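Side-chain contacts in oligopeptide ABC transporter, periplasmic oligopeptide-binding protein, putative (PDB 5IPW), which probably captures oligopeptides in the periplasm and delivers them to an ABC transporter for uptake across the inner membrane: residues 22-27 with 273-278; 68-73 with 246-251; 87-92 with 621-626; 133-138 with 150-155. All coordinates share one frame; numbering follows the deposited sequence.

Interaction 1 of 4, residues 22-27 with 273-278; sequences HESPML and YIDYVR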
loop_
_atom_site.group_PDB
_atom_site.type_symbol
_atom_site.label_atom_id
_atom_site.label_comp_id
_atom_site.label_asym_id
_atom_site.label_seq_id
_atom_site.Cartn_x
_atom_site.Cartn_y
_atom_site.Cartn_z
ATOM N N HIS A 22 17.339 -28.071 6.632
ATOM C CA HIS A 22 17.535 -28.579 5.279
ATOM C C HIS A 22 17.848 -27.434 4.337
ATOM O O HIS A 22 17.609 -26.278 4.670
ATOM C CB HIS A 22 16.282 -29.314 4.822
ATOM C CG HIS A 22 15.864 -30.403 5.756
ATOM N ND1 HIS A 22 16.503 -31.625 5.804
ATOM C CD2 HIS A 22 14.892 -30.447 6.695
ATOM C CE1 HIS A 22 15.934 -32.377 6.730
ATOM N NE2 HIS A 22 14.957 -31.684 7.288
ATOM N N GLU A 23 18.378 -27.758 3.163
ATOM C CA GLU A 23 18.840 -26.743 2.218
ATOM C C GLU A 23 18.590 -27.196 0.806
ATOM O O GLU A 23 18.398 -28.382 0.566
ATOM C CB GLU A 23 20.340 -26.517 2.400
ATOM C CG GLU A 23 21.203 -27.641 1.826
ATOM C CD GLU A 23 22.594 -27.709 2.426
ATOM O OE1 GLU A 23 22.989 -26.730 3.067
ATOM O OE2 GLU A 23 23.296 -28.730 2.262
ATOM N N SER A 24 18.625 -26.263 -0.137
ATOM C CA SER A 24 18.437 -26.616 -1.539
ATOM C C SER A 24 19.613 -27.458 -2.015
ATOM O O SER A 24 20.741 -27.194 -1.628
ATOM C CB SER A 24 18.327 -25.370 -2.400
ATOM O OG SER A 24 18.000 -25.715 -3.735
ATOM N N PRO A 25 19.356 -28.481 -2.845
ATOM C CA PRO A 25 20.440 -29.312 -3.384
ATOM C C PRO A 25 21.629 -28.510 -3.931
ATOM O O PRO A 25 22.773 -28.825 -3.612
ATOM C CB PRO A 25 19.755 -30.085 -4.514
ATOM C CG PRO A 25 18.340 -30.217 -4.066
ATOM C CD PRO A 25 18.031 -28.977 -3.269
ATOM N N MET A 26 21.362 -27.471 -4.719
ATOM C CA MET A 26 22.436 -26.645 -5.267
ATOM C C MET A 26 23.361 -26.106 -4.177
ATOM O O MET A 26 24.552 -25.924 -4.409
ATOM C CB MET A 26 21.882 -25.482 -6.111
ATOM C CG MET A 26 21.177 -24.384 -5.324
ATOM S SD MET A 26 20.838 -22.892 -6.277
ATOM C CE MET A 26 22.376 -22.004 -6.080
ATOM N N LEU A 27 22.820 -25.836 -2.994
ATOM C CA LEU A 27 23.651 -25.386 -1.879
ATOM C C LEU A 27 24.421 -26.547 -1.253
ATOM O O LEU A 27 25.566 -26.374 -0.839
ATOM C CB LEU A 27 22.810 -24.664 -0.827
ATOM C CG LEU A 27 22.100 -23.401 -1.306
ATOM C CD1 LEU A 27 21.321 -22.776 -0.162
ATOM C CD2 LEU A 27 23.087 -22.387 -1.863
ATOM N N TYR A 273 12.361 -21.395 -1.437
ATOM C CA TYR A 273 12.287 -22.694 -2.082
ATOM C C TYR A 273 12.915 -22.626 -3.472
ATOM O O TYR A 273 13.651 -23.516 -3.887
ATOM C CB TYR A 273 10.839 -23.103 -2.243
ATOM C CG TYR A 273 10.111 -23.464 -0.965
ATOM C CD1 TYR A 273 10.545 -24.507 -0.165
ATOM C CD2 TYR A 273 8.956 -22.798 -0.598
ATOM C CE1 TYR A 273 9.855 -24.859 0.982
ATOM C CE2 TYR A 273 8.261 -23.146 0.536
ATOM C CZ TYR A 273 8.724 -24.168 1.326
ATOM O OH TYR A 273 8.011 -24.514 2.438
ATOM N N ILE A 274 12.627 -21.533 -4.165
ATOM C CA ILE A 274 13.030 -21.338 -5.548
ATOM C C ILE A 274 14.503 -20.917 -5.646
ATOM O O ILE A 274 14.952 -20.027 -4.923
ATOM C CB ILE A 274 12.093 -20.308 -6.212
ATOM C CG1 ILE A 274 10.661 -20.858 -6.192
ATOM C CG2 ILE A 274 12.541 -20.004 -7.636
ATOM C CD1 ILE A 274 9.605 -19.833 -6.514
ATOM N N ASP A 275 15.244 -21.571 -6.539
ATOM C CA ASP A 275 16.684 -21.347 -6.679
ATOM C C ASP A 275 16.998 -20.046 -7.421
ATOM O O ASP A 275 17.894 -19.287 -7.023
ATOM C CB ASP A 275 17.333 -22.516 -7.425
ATOM C CG ASP A 275 17.490 -23.768 -6.569
ATOM O OD1 ASP A 275 17.467 -23.674 -5.320
ATOM O OD2 ASP A 275 17.676 -24.860 -7.156
ATOM N N TYR A 276 16.276 -19.811 -8.510
ATOM C CA TYR A 276 16.505 -18.651 -9.358
ATOM C C TYR A 276 15.195 -18.030 -9.792
ATOM O O TYR A 276 14.206 -18.739 -9.990
ATOM C CB TYR A 276 17.261 -19.057 -10.619
ATOM C CG TYR A 276 18.633 -19.605 -10.369
ATOM C CD1 TYR A 276 19.730 -18.763 -10.291
ATOM C CD2 TYR A 276 18.835 -20.957 -10.237
ATOM C CE1 TYR A 276 21.000 -19.264 -10.069
ATOM C CE2 TYR A 276 20.094 -21.475 -10.017
ATOM C CZ TYR A 276 21.174 -20.623 -9.929
ATOM O OH TYR A 276 22.430 -21.141 -9.695
ATOM N N VAL A 277 15.190 -16.713 -9.944
ATOM C CA VAL A 277 14.069 -16.037 -10.571
ATOM C C VAL A 277 14.632 -15.172 -11.686
ATOM O O VAL A 277 15.530 -14.361 -11.460
ATOM C CB VAL A 277 13.173 -15.254 -9.571
ATOM C CG1 VAL A 277 13.926 -14.866 -8.318
ATOM C CG2 VAL A 277 12.532 -14.032 -10.220
ATOM N N ARG A 278 14.124 -15.391 -12.900
ATOM C CA ARG A 278 14.634 -14.701 -14.076
ATOM C C ARG A 278 13.568 -13.842 -14.738
ATOM O O ARG A 278 12.455 -14.292 -15.006
ATOM C CB ARG A 278 15.282 -15.696 -15.057
ATOM C CG ARG A 278 14.500 -16.101 -16.300
ATOM C CD ARG A 278 15.129 -17.347 -16.910
ATOM N NE ARG A 278 15.288 -17.297 -18.361
ATOM C CZ ARG A 278 14.363 -17.631 -19.265
ATOM N NH1 ARG A 278 13.150 -18.025 -18.910
ATOM N NH2 ARG A 278 14.655 -17.557 -20.555
HETATM O O HOH W 1 18.762 -27.148 -6.091
#
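Ser24 puts its OG opposite its own backbone N (chi1 -174°), while Asp275 keeps its carboxylate beside its backbone N and turned from the carbonyl carbon (chi1 -76°). These two rotations bring hydroxyl and carboxylate together: Ser24 OG donates to Asp275 OD1 at 2.6 Å, meeting the syn lone pair of that carboxylate oxygen, the one on the side of the other oxygen. A water closes a small ring round this bond. It donates to Ser24 OG at 2.9 Å and to Asp275 OD2 at 2.7 Å, and accepts from Met26 N at 3.0 Å, so the carboxylate reaches a backbone N-H in the first turn of helix 25-32 through the solvent molecule. Asp275 OD1 is also salt-bridged to Arg257, so the serine is a second partner of that oxygen; the arginine probably favours the ionised acid. Met26 runs past Asp275 in the opposite direction, its SD 3.5 Å from Asp275 CG. Its CE comes within 3.7 Å of Tyr276 OH, a hydroxyl that is itself bonded to Glu256. The sulfur sits obliquely to the Tyr276 ring, 4.9 Å from the centroid. Ser24 holds the N-cap position, but its hydroxyl is spent on Asp275 and makes no capping bond. The arrangement is a Met-aromatic contact where the start of helix 25-32 docks against Asp275, just before strand 276-281, and Tyr276, its first residue, in a mixed four-stranded sheet.

Interaction 2 of 4, residues 68-73 with 246-251; sequences KGPSDR and TDPTEQ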
loop_
_atom_site.group_PDB
_atom_site.type_symbol
_atom_site.label_atom_id
_atom_site.label_comp_id
_atom_site.label_asym_id
_atom_site.label_seq_id
_atom_site.Cartn_x
_atom_site.Cartn_y
_atom_site.Cartn_z
ATOM N N LYS A 68 10.164 -4.654 -17.745
ATOM C CA LYS A 68 10.470 -3.581 -18.698
ATOM C C LYS A 68 11.864 -2.958 -18.490
ATOM O O LYS A 68 12.061 -1.767 -18.742
ATOM C CB LYS A 68 9.387 -2.505 -18.600
ATOM C CG LYS A 68 8.027 -2.990 -19.070
ATOM C CD LYS A 68 6.944 -1.955 -18.823
ATOM C CE LYS A 68 5.629 -2.398 -19.440
ATOM N NZ LYS A 68 4.517 -1.503 -19.035
ATOM N N GLY A 69 12.824 -3.772 -18.043
ATOM C CA GLY A 69 14.194 -3.325 -17.802
ATOM C C GLY A 69 14.357 -2.457 -16.561
ATOM O O GLY A 69 13.407 -2.277 -15.790
ATOM N N PRO A 70 15.562 -1.887 -16.375
ATOM C CA PRO A 70 15.934 -1.091 -15.199
ATOM C C PRO A 70 14.870 -0.108 -14.725
ATOM O O PRO A 70 14.744 0.140 -13.532
ATOM C CB PRO A 70 17.177 -0.347 -15.677
ATOM C CG PRO A 70 17.816 -1.298 -16.635
ATOM C CD PRO A 70 16.693 -2.033 -17.310
ATOM N N SER A 71 14.122 0.446 -15.669
ATOM C CA SER A 71 12.952 1.273 -15.387
ATOM C C SER A 71 11.968 0.608 -14.428
ATOM O O SER A 71 11.318 1.268 -13.626
ATOM C CB SER A 71 12.229 1.552 -16.706
ATOM O OG SER A 71 10.927 2.050 -16.479
ATOM N N ASP A 72 11.862 -0.711 -14.530
ATOM C CA ASP A 72 10.907 -1.502 -13.758
ATOM C C ASP A 72 11.504 -1.958 -12.418
ATOM O O ASP A 72 11.251 -3.063 -11.959
ATOM C CB ASP A 72 10.509 -2.719 -14.611
ATOM C CG ASP A 72 9.073 -3.137 -14.421
ATOM O OD1 ASP A 72 8.348 -2.553 -13.580
ATOM O OD2 ASP A 72 8.673 -4.070 -15.146
ATOM N N ARG A 73 12.280 -1.074 -11.795
ATOM C CA ARG A 73 13.056 -1.365 -10.585
ATOM C C ARG A 73 12.200 -1.938 -9.452
ATOM O O ARG A 73 12.534 -2.975 -8.877
ATOM C CB ARG A 73 13.754 -0.071 -10.127
ATOM C CG ARG A 73 14.465 -0.119 -8.782
ATOM C CD ARG A 73 15.115 1.222 -8.464
ATOM N NE ARG A 73 16.248 1.495 -9.343
ATOM C CZ ARG A 73 17.497 1.075 -9.140
ATOM N NH1 ARG A 73 17.819 0.354 -8.073
ATOM N NH2 ARG A 73 18.447 1.383 -10.014
ATOM N N THR A 246 23.206 -11.055 -12.615
ATOM C CA THR A 246 23.437 -10.499 -13.957
ATOM C C THR A 246 23.037 -9.029 -14.019
ATOM O O THR A 246 22.377 -8.516 -13.118
ATOM C CB THR A 246 22.680 -11.263 -15.074
ATOM O OG1 THR A 246 21.272 -10.985 -15.007
ATOM C CG2 THR A 246 22.927 -12.760 -14.985
ATOM N N ASP A 247 23.447 -8.363 -15.094
ATOM C CA ASP A 247 23.148 -6.950 -15.301
ATOM C C ASP A 247 21.691 -6.809 -15.726
ATOM O O ASP A 247 21.200 -7.625 -16.496
ATOM C CB ASP A 247 24.067 -6.374 -16.389
ATOM C CG ASP A 247 24.090 -4.860 -16.391
ATOM O OD1 ASP A 247 24.767 -4.274 -15.517
ATOM O OD2 ASP A 247 23.423 -4.252 -17.255
ATOM N N PRO A 248 20.992 -5.772 -15.241
ATOM C CA PRO A 248 19.597 -5.584 -15.655
ATOM C C PRO A 248 19.390 -5.131 -17.109
ATOM O O PRO A 248 18.263 -5.173 -17.599
ATOM C CB PRO A 248 19.079 -4.516 -14.688
ATOM C CG PRO A 248 20.286 -3.794 -14.216
ATOM C CD PRO A 248 21.412 -4.782 -14.237
ATOM N N THR A 249 20.448 -4.697 -17.788
ATOM C CA THR A 249 20.347 -4.331 -19.205
ATOM C C THR A 249 20.387 -5.571 -20.092
ATOM O O THR A 249 19.847 -5.542 -21.192
ATOM C CB THR A 249 21.458 -3.363 -19.658
ATOM O OG1 THR A 249 22.722 -4.034 -19.635
ATOM C CG2 THR A 249 21.506 -2.120 -18.769
ATOM N N GLU A 250 21.029 -6.648 -19.631
ATOM C CA GLU A 250 20.963 -7.930 -20.340
ATOM C C GLU A 250 19.499 -8.324 -20.474
ATOM O O GLU A 250 18.645 -7.817 -19.733
ATOM C CB GLU A 250 21.749 -9.030 -19.617
ATOM C CG GLU A 250 23.262 -8.842 -19.636
ATOM C CD GLU A 250 24.000 -9.818 -18.727
ATOM O OE1 GLU A 250 24.019 -11.033 -19.030
ATOM O OE2 GLU A 250 24.576 -9.368 -17.708
ATOM N N GLN A 251 19.193 -9.197 -21.431
ATOM C CA GLN A 251 17.793 -9.535 -21.697
ATOM C C GLN A 251 17.210 -10.422 -20.598
ATOM O O GLN A 251 16.010 -10.382 -20.348
ATOM C CB GLN A 251 17.601 -10.158 -23.088
ATOM C CG GLN A 251 17.987 -11.623 -23.237
ATOM C CD GLN A 251 17.250 -12.304 -24.386
ATOM O OE1 GLN A 251 16.107 -11.957 -24.702
ATOM N NE2 GLN A 251 17.897 -13.288 -25.007
#
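Two irregular loops come closest at Pro70 and Pro248, whose CA atoms lie 5.8 Å apart. Just before Pro70, Gly69 takes a positive phi (73°), a value that favours glycine. The two proline side chains cross at about a right angle: CG of Pro70 meets CB of Pro248 at 4.0 Å, and CD of Pro70 lies 3.5 Å from Pro248 O. Thr249 extends the apolar patch slightly, its CG2 being 4.3 Å from Pro70 CG. Pro248 is the middle residue of an Asx turn, in which Asp247 OD2 accepts from Thr249 N at 3.1 Å from above the carboxylate plane. These loops follow strands 62-67 and 242-244, the outermost strands of the mixed four-stranded sheet, and Pro248 also rests on Trp67 and Tyr253 from that sheet. In the other loop Asp72 OD2 accepts from Lys68 N at 3.1 Å on its anti side, a bond that spans the turn, while Arg302 and His303 hold the same carboxylate.

Interaction 3 of 4, residues 87-92 with 621-626; sequences WDKEGG and PLNAMP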
loop_
_atom_site.group_PDB
_atom_site.type_symbol
_atom_site.label_atom_id
_atom_site.label_comp_id
_atom_site.label_asym_id
_atom_site.label_seq_id
_atom_site.Cartn_x
_atom_site.Cartn_y
_atom_site.Cartn_z
ATOM N N TRP A 87 4.205 -6.714 7.377
ATOM C CA TRP A 87 2.754 -6.704 7.444
ATOM C C TRP A 87 2.314 -8.153 7.573
ATOM O O TRP A 87 2.984 -9.057 7.080
ATOM C CB TRP A 87 2.133 -6.141 6.152
ATOM C CG TRP A 87 2.258 -4.668 5.924
ATOM C CD1 TRP A 87 2.784 -4.062 4.826
ATOM C CD2 TRP A 87 1.812 -3.617 6.789
ATOM N NE1 TRP A 87 2.705 -2.696 4.950
ATOM C CE2 TRP A 87 2.116 -2.394 6.151
ATOM C CE3 TRP A 87 1.188 -3.588 8.042
ATOM C CZ2 TRP A 87 1.821 -1.155 6.723
ATOM C CZ3 TRP A 87 0.896 -2.355 8.614
ATOM C CH2 TRP A 87 1.213 -1.156 7.955
ATOM N N ASP A 88 1.184 -8.387 8.215
ATOM C CA ASP A 88 0.475 -9.628 7.967
ATOM C C ASP A 88 -0.118 -9.519 6.554
ATOM O O ASP A 88 0.085 -8.518 5.853
ATOM C CB ASP A 88 -0.611 -9.858 9.007
ATOM C CG ASP A 88 -1.802 -8.956 8.812
ATOM O OD1 ASP A 88 -1.625 -7.800 8.367
ATOM O OD2 ASP A 88 -2.923 -9.409 9.110
ATOM N N LYS A 89 -0.851 -10.540 6.130
ATOM C CA LYS A 89 -1.426 -10.546 4.782
ATOM C C LYS A 89 -2.437 -9.402 4.551
ATOM O O LYS A 89 -2.458 -8.817 3.467
ATOM C CB LYS A 89 -2.077 -11.902 4.501
ATOM C CG LYS A 89 -2.738 -12.018 3.143
ATOM C CD LYS A 89 -3.608 -13.257 3.061
ATOM C CE LYS A 89 -4.461 -13.226 1.809
ATOM N NZ LYS A 89 -5.254 -14.472 1.650
ATOM N N GLU A 90 -3.265 -9.089 5.555
ATOM C CA GLU A 90 -4.333 -8.080 5.389
ATOM C C GLU A 90 -3.817 -6.626 5.447
ATOM O O GLU A 90 -4.257 -5.773 4.664
ATOM C CB GLU A 90 -5.492 -8.322 6.385
ATOM C CG GLU A 90 -5.334 -7.731 7.787
ATOM C CD GLU A 90 -6.540 -7.992 8.684
ATOM O OE1 GLU A 90 -6.403 -7.885 9.923
ATOM O OE2 GLU A 90 -7.629 -8.299 8.155
ATOM N N GLY A 91 -2.900 -6.357 6.378
ATOM C CA GLY A 91 -2.182 -5.083 6.437
ATOM C C GLY A 91 -2.434 -4.217 7.660
ATOM O O GLY A 91 -2.261 -3.002 7.591
ATOM N N GLY A 92 -2.820 -4.825 8.779
ATOM C CA GLY A 92 -3.139 -4.061 9.987
ATOM C C GLY A 92 -2.200 -4.240 11.156
ATOM O O GLY A 92 -2.148 -3.401 12.055
ATOM N N PRO A 621 3.745 -7.709 -4.647
ATOM C CA PRO A 621 3.276 -8.959 -4.057
ATOM C C PRO A 621 3.985 -9.430 -2.784
ATOM O O PRO A 621 3.763 -10.564 -2.380
ATOM C CB PRO A 621 3.536 -9.962 -5.179
ATOM C CG PRO A 621 4.821 -9.486 -5.767
ATOM C CD PRO A 621 4.783 -7.974 -5.665
ATOM N N LEU A 622 4.798 -8.597 -2.139
ATOM C CA LEU A 622 5.433 -8.999 -0.865
ATOM C C LEU A 622 4.397 -9.456 0.154
ATOM O O LEU A 622 4.632 -10.332 0.982
ATOM C CB LEU A 622 6.228 -7.846 -0.264
ATOM C CG LEU A 622 7.018 -8.193 0.999
ATOM C CD1 LEU A 622 8.105 -9.206 0.677
ATOM C CD2 LEU A 622 7.614 -6.942 1.616
ATOM N N ASN A 623 3.255 -8.807 0.083
ATOM C CA ASN A 623 2.056 -9.145 0.822
ATOM C C ASN A 623 1.660 -10.640 0.729
ATOM O O ASN A 623 1.080 -11.187 1.655
ATOM C CB ASN A 623 0.949 -8.247 0.240
ATOM C CG ASN A 623 -0.342 -8.367 0.978
ATOM O OD1 ASN A 623 -0.371 -8.806 2.132
ATOM N ND2 ASN A 623 -1.429 -7.979 0.325
ATOM N N ALA A 624 1.954 -11.278 -0.403
ATOM C CA ALA A 624 1.712 -12.709 -0.602
ATOM C C ALA A 624 2.842 -13.593 -0.067
ATOM O O ALA A 624 2.711 -14.818 -0.029
ATOM C CB ALA A 624 1.513 -12.986 -2.085
ATOM N N MET A 625 3.953 -12.961 0.298
ATOM C CA MET A 625 5.123 -13.606 0.884
ATOM C C MET A 625 5.828 -14.568 -0.066
ATOM O O MET A 625 5.852 -15.773 0.160
ATOM C CB MET A 625 4.761 -14.291 2.220
ATOM C CG MET A 625 5.846 -14.153 3.288
ATOM S SD MET A 625 6.402 -12.440 3.483
ATOM C CE MET A 625 7.755 -12.632 4.629
ATOM N N PRO A 626 6.433 -14.028 -1.135
ATOM C CA PRO A 626 7.017 -14.865 -2.194
ATOM C C PRO A 626 8.225 -15.718 -1.811
ATOM O O PRO A 626 8.576 -16.651 -2.540
ATOM C CB PRO A 626 7.405 -13.849 -3.272
ATOM C CG PRO A 626 7.515 -12.555 -2.566
ATOM C CD PRO A 626 6.478 -12.600 -1.486
#
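The loop 87-92 passes the short 3-10 segment 622-624 with Lys89 and Asn623 nearest, their CA atoms 5.5 Å apart. The contact is made almost wholly by the Asn623 side chain against the backbone of Lys89. With CG opposite its backbone N (chi1 -174°), Asn623 extends its amide to the Lys89 carbonyl. As modelled, Asn623 OD1 lies 2.5 Å from Lys89 O, and since both are acceptors this is not a hydrogen bond; the assignment of the amide's O and N is therefore doubtful. Asn623 ND2 is 3.4 Å from the same Lys89 O. The Lys89 side chain crosses Asn623 at about a right angle, with CG 4.1 Å from Asn623 OD1. Its chain then runs on extended and takes NZ away from Asn623 to the carbonyl O of Phe611, while Leu612 packs against both side chains. Within the loop, Asp88 OD1 accepts from two backbone donors on its syn side, Gly91 N at 2.8 Å and Gly92 N at 3.2 Å, which arrive from opposite faces of the carboxylate plane. The two bonds span the turn that includes Lys89. At phi 115° and psi 26° a side chain on Gly91 would be jammed against the preceding carbonyl O. This is an Asx motif in the connection between the antiparallel strands 85-87 and 94-105, a beta-hairpin docked on the C-terminal part of the chain.

Interaction 4 of 4, residues 133-138 with 150-155; sequences VFWVND and PDWYNI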
loop_
_atom_site.group_PDB
_atom_site.type_symbol
_atom_site.label_atom_id
_atom_site.label_comp_id
_atom_site.label_asym_id
_atom_site.label_seq_id
_atom_site.Cartn_x
_atom_site.Cartn_y
_atom_site.Cartn_z
ATOM N N VAL A 133 22.049 1.283 12.361
ATOM C CA VAL A 133 22.511 2.611 12.780
ATOM C C VAL A 133 23.251 3.278 11.625
ATOM O O VAL A 133 23.009 4.434 11.287
ATOM C CB VAL A 133 23.438 2.535 14.012
ATOM C CG1 VAL A 133 24.037 3.899 14.316
ATOM C CG2 VAL A 133 22.678 2.016 15.228
ATOM N N PHE A 134 24.161 2.533 11.021
ATOM C CA PHE A 134 24.868 3.008 9.847
ATOM C C PHE A 134 23.886 3.549 8.812
ATOM O O PHE A 134 24.067 4.638 8.276
ATOM C CB PHE A 134 25.682 1.880 9.232
ATOM C CG PHE A 134 26.289 2.239 7.918
ATOM C CD1 PHE A 134 27.359 3.112 7.856
ATOM C CD2 PHE A 134 25.781 1.721 6.741
ATOM C CE1 PHE A 134 27.920 3.453 6.643
ATOM C CE2 PHE A 134 26.339 2.056 5.523
ATOM C CZ PHE A 134 27.409 2.926 5.474
ATOM N N TRP A 135 22.838 2.782 8.547
ATOM C CA TRP A 135 21.832 3.188 7.585
ATOM C C TRP A 135 21.100 4.474 7.995
ATOM O O TRP A 135 21.015 5.404 7.189
ATOM C CB TRP A 135 20.833 2.058 7.353
ATOM C CG TRP A 135 19.716 2.440 6.449
ATOM C CD1 TRP A 135 19.785 2.645 5.104
ATOM C CD2 TRP A 135 18.355 2.663 6.822
ATOM N NE1 TRP A 135 18.550 2.979 4.617
ATOM C CE2 TRP A 135 17.652 2.998 5.651
ATOM C CE3 TRP A 135 17.663 2.608 8.031
ATOM C CZ2 TRP A 135 16.282 3.283 5.652
ATOM C CZ3 TRP A 135 16.306 2.901 8.038
ATOM C CH2 TRP A 135 15.629 3.234 6.855
ATOM N N VAL A 136 20.590 4.550 9.226
ATOM C CA VAL A 136 19.774 5.718 9.584
ATOM C C VAL A 136 20.631 6.980 9.694
ATOM O O VAL A 136 20.209 8.039 9.235
ATOM C CB VAL A 136 18.851 5.557 10.837
ATOM C CG1 VAL A 136 18.590 4.104 11.199
ATOM C CG2 VAL A 136 19.366 6.323 12.045
ATOM N N ASN A 137 21.826 6.875 10.271
ATOM C CA ASN A 137 22.664 8.059 10.487
ATOM C C ASN A 137 23.450 8.487 9.258
ATOM O O ASN A 137 23.440 9.661 8.893
ATOM C CB ASN A 137 23.638 7.838 11.643
ATOM C CG ASN A 137 22.937 7.740 12.989
ATOM O OD1 ASN A 137 21.815 8.221 13.167
ATOM N ND2 ASN A 137 23.600 7.111 13.946
ATOM N N ASP A 138 24.129 7.532 8.629
ATOM C CA ASP A 138 25.109 7.835 7.591
ATOM C C ASP A 138 24.589 7.697 6.157
ATOM O O ASP A 138 25.319 8.004 5.212
ATOM C CB ASP A 138 26.339 6.949 7.782
ATOM C CG ASP A 138 27.007 7.167 9.126
ATOM O OD1 ASP A 138 27.132 8.335 9.541
ATOM O OD2 ASP A 138 27.411 6.175 9.767
ATOM N N PRO A 150 13.015 11.566 4.996
ATOM C CA PRO A 150 11.700 10.950 5.124
ATOM C C PRO A 150 10.910 11.476 6.321
ATOM O O PRO A 150 11.484 11.989 7.280
ATOM C CB PRO A 150 12.026 9.467 5.313
ATOM C CG PRO A 150 13.351 9.468 5.985
ATOM C CD PRO A 150 14.090 10.660 5.447
ATOM N N ASP A 151 9.591 11.347 6.224
ATOM C CA ASP A 151 8.650 11.709 7.290
ATOM C C ASP A 151 9.160 11.395 8.707
ATOM O O ASP A 151 9.288 12.296 9.544
ATOM C CB ASP A 151 7.274 11.039 7.041
ATOM C CG ASP A 151 7.376 9.655 6.346
ATOM O OD1 ASP A 151 8.420 8.975 6.452
ATOM O OD2 ASP A 151 6.399 9.243 5.686
ATOM N N TRP A 152 9.461 10.123 8.956
ATOM C CA TRP A 152 9.891 9.659 10.280
ATOM C C TRP A 152 11.218 10.260 10.742
ATOM O O TRP A 152 11.421 10.437 11.939
ATOM C CB TRP A 152 9.972 8.122 10.332
ATOM C CG TRP A 152 10.973 7.527 9.382
ATOM C CD1 TRP A 152 10.746 7.134 8.098
ATOM C CD2 TRP A 152 12.352 7.270 9.642
ATOM N NE1 TRP A 152 11.896 6.649 7.543
ATOM C CE2 TRP A 152 12.902 6.724 8.468
ATOM C CE3 TRP A 152 13.178 7.454 10.750
ATOM C CZ2 TRP A 152 14.238 6.356 8.372
ATOM C CZ3 TRP A 152 14.508 7.086 10.654
ATOM C CH2 TRP A 152 15.024 6.545 9.474
ATOM N N TYR A 153 12.124 10.560 9.815
ATOM C CA TYR A 153 13.408 11.163 10.192
ATOM C C TYR A 153 13.281 12.650 10.540
ATOM O O TYR A 153 14.068 13.162 11.334
ATOM C CB TYR A 153 14.458 10.979 9.095
ATOM C CG TYR A 153 15.865 11.384 9.512
ATOM C CD1 TYR A 153 16.727 10.475 10.129
ATOM C CD2 TYR A 153 16.334 12.676 9.291
ATOM C CE1 TYR A 153 18.014 10.843 10.506
ATOM C CE2 TYR A 153 17.618 13.054 9.662
ATOM C CZ TYR A 153 18.455 12.136 10.269
ATOM O OH TYR A 153 19.730 12.509 10.635
ATOM N N ASN A 154 12.304 13.336 9.943
ATOM C CA ASN A 154 12.073 14.759 10.221
ATOM C C ASN A 154 11.477 14.985 11.604
ATOM O O ASN A 154 11.704 16.028 12.218
ATOM C CB ASN A 154 11.210 15.402 9.135
ATOM C CG ASN A 154 11.998 15.697 7.868
ATOM O OD1 ASN A 154 13.188 16.012 7.926
ATOM N ND2 ASN A 154 11.339 15.596 6.716
ATOM N N ILE A 155 10.721 14.011 12.097
ATOM C CA ILE A 155 10.481 13.930 13.528
ATOM C C ILE A 155 11.859 13.588 14.082
ATOM O O ILE A 155 12.531 12.709 13.546
ATOM C CB ILE A 155 9.467 12.831 13.898
ATOM C CG1 ILE A 155 8.131 13.091 13.191
ATOM C CG2 ILE A 155 9.287 12.766 15.412
ATOM C CD1 ILE A 155 6.999 12.189 13.628
#
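Trp135 lays the outer corner of its six-membered ring beside that of Trp152, CH2 of Trp135 approaching CZ2 of Trp152 to 3.7 Å; CZ3 of Trp135 lies 4.0 Å from CZ2 of Trp152. The planes are inclined by only 28°, yet the centroids of the six-membered rings stand 5.8 Å apart, so the indoles are slid apart and barely overlap, which is short of a full stack. Trp152 gets there with CG lodged between its backbone N and carbonyl carbon (chi1 62°), which turns the indole toward helix 129-140. From the same helix, Val136 meets the Trp152 ring at its edge, near the ring plane, with CB 4.2 Å from CH2 of Trp152. One face of the Trp152 indole is lined within its own segment by Pro150 CG and Tyr153 CB, both offset toward the rim. Tyr153 adds a further touch, its CE1 3.8 Å from the backbone O of Val136. The contact is thus apolar, apart from that carbonyl. Phe187 joins the aromatic cluster, meeting Trp135 edge-to-face and Trp152 with the planes steeply inclined. The short helix 151-154 packs in this way against helix 129-140 just ahead of strand 157-163, where Val159 lies against Val136 and Val157 against Trp152.

Overall arrangement
From the N terminus, interactions 1, 2, 3 and 4 open in that order. Interaction 4 closes first, at 150-155, a short loop between neighbouring helices. Interaction 2 closes at 246-251 and interaction 1 at 273-278, so 4 lies within 2 and 2 within 1. Interaction 3 waits until 621-626; it therefore crosses both 1 and 2 while enclosing 4. Interaction 1 joins helix 25-32 to the mixed four-stranded sheet, and interaction 2, centred 22 Å away, pairs two loops at the ends of its outer strands. Interaction 3, centred about 10 Å from the chain's centre, ties the antiparallel five-stranded sheet to the C-terminal region, and interaction 4 packs helices linked to that sheet. None touches another.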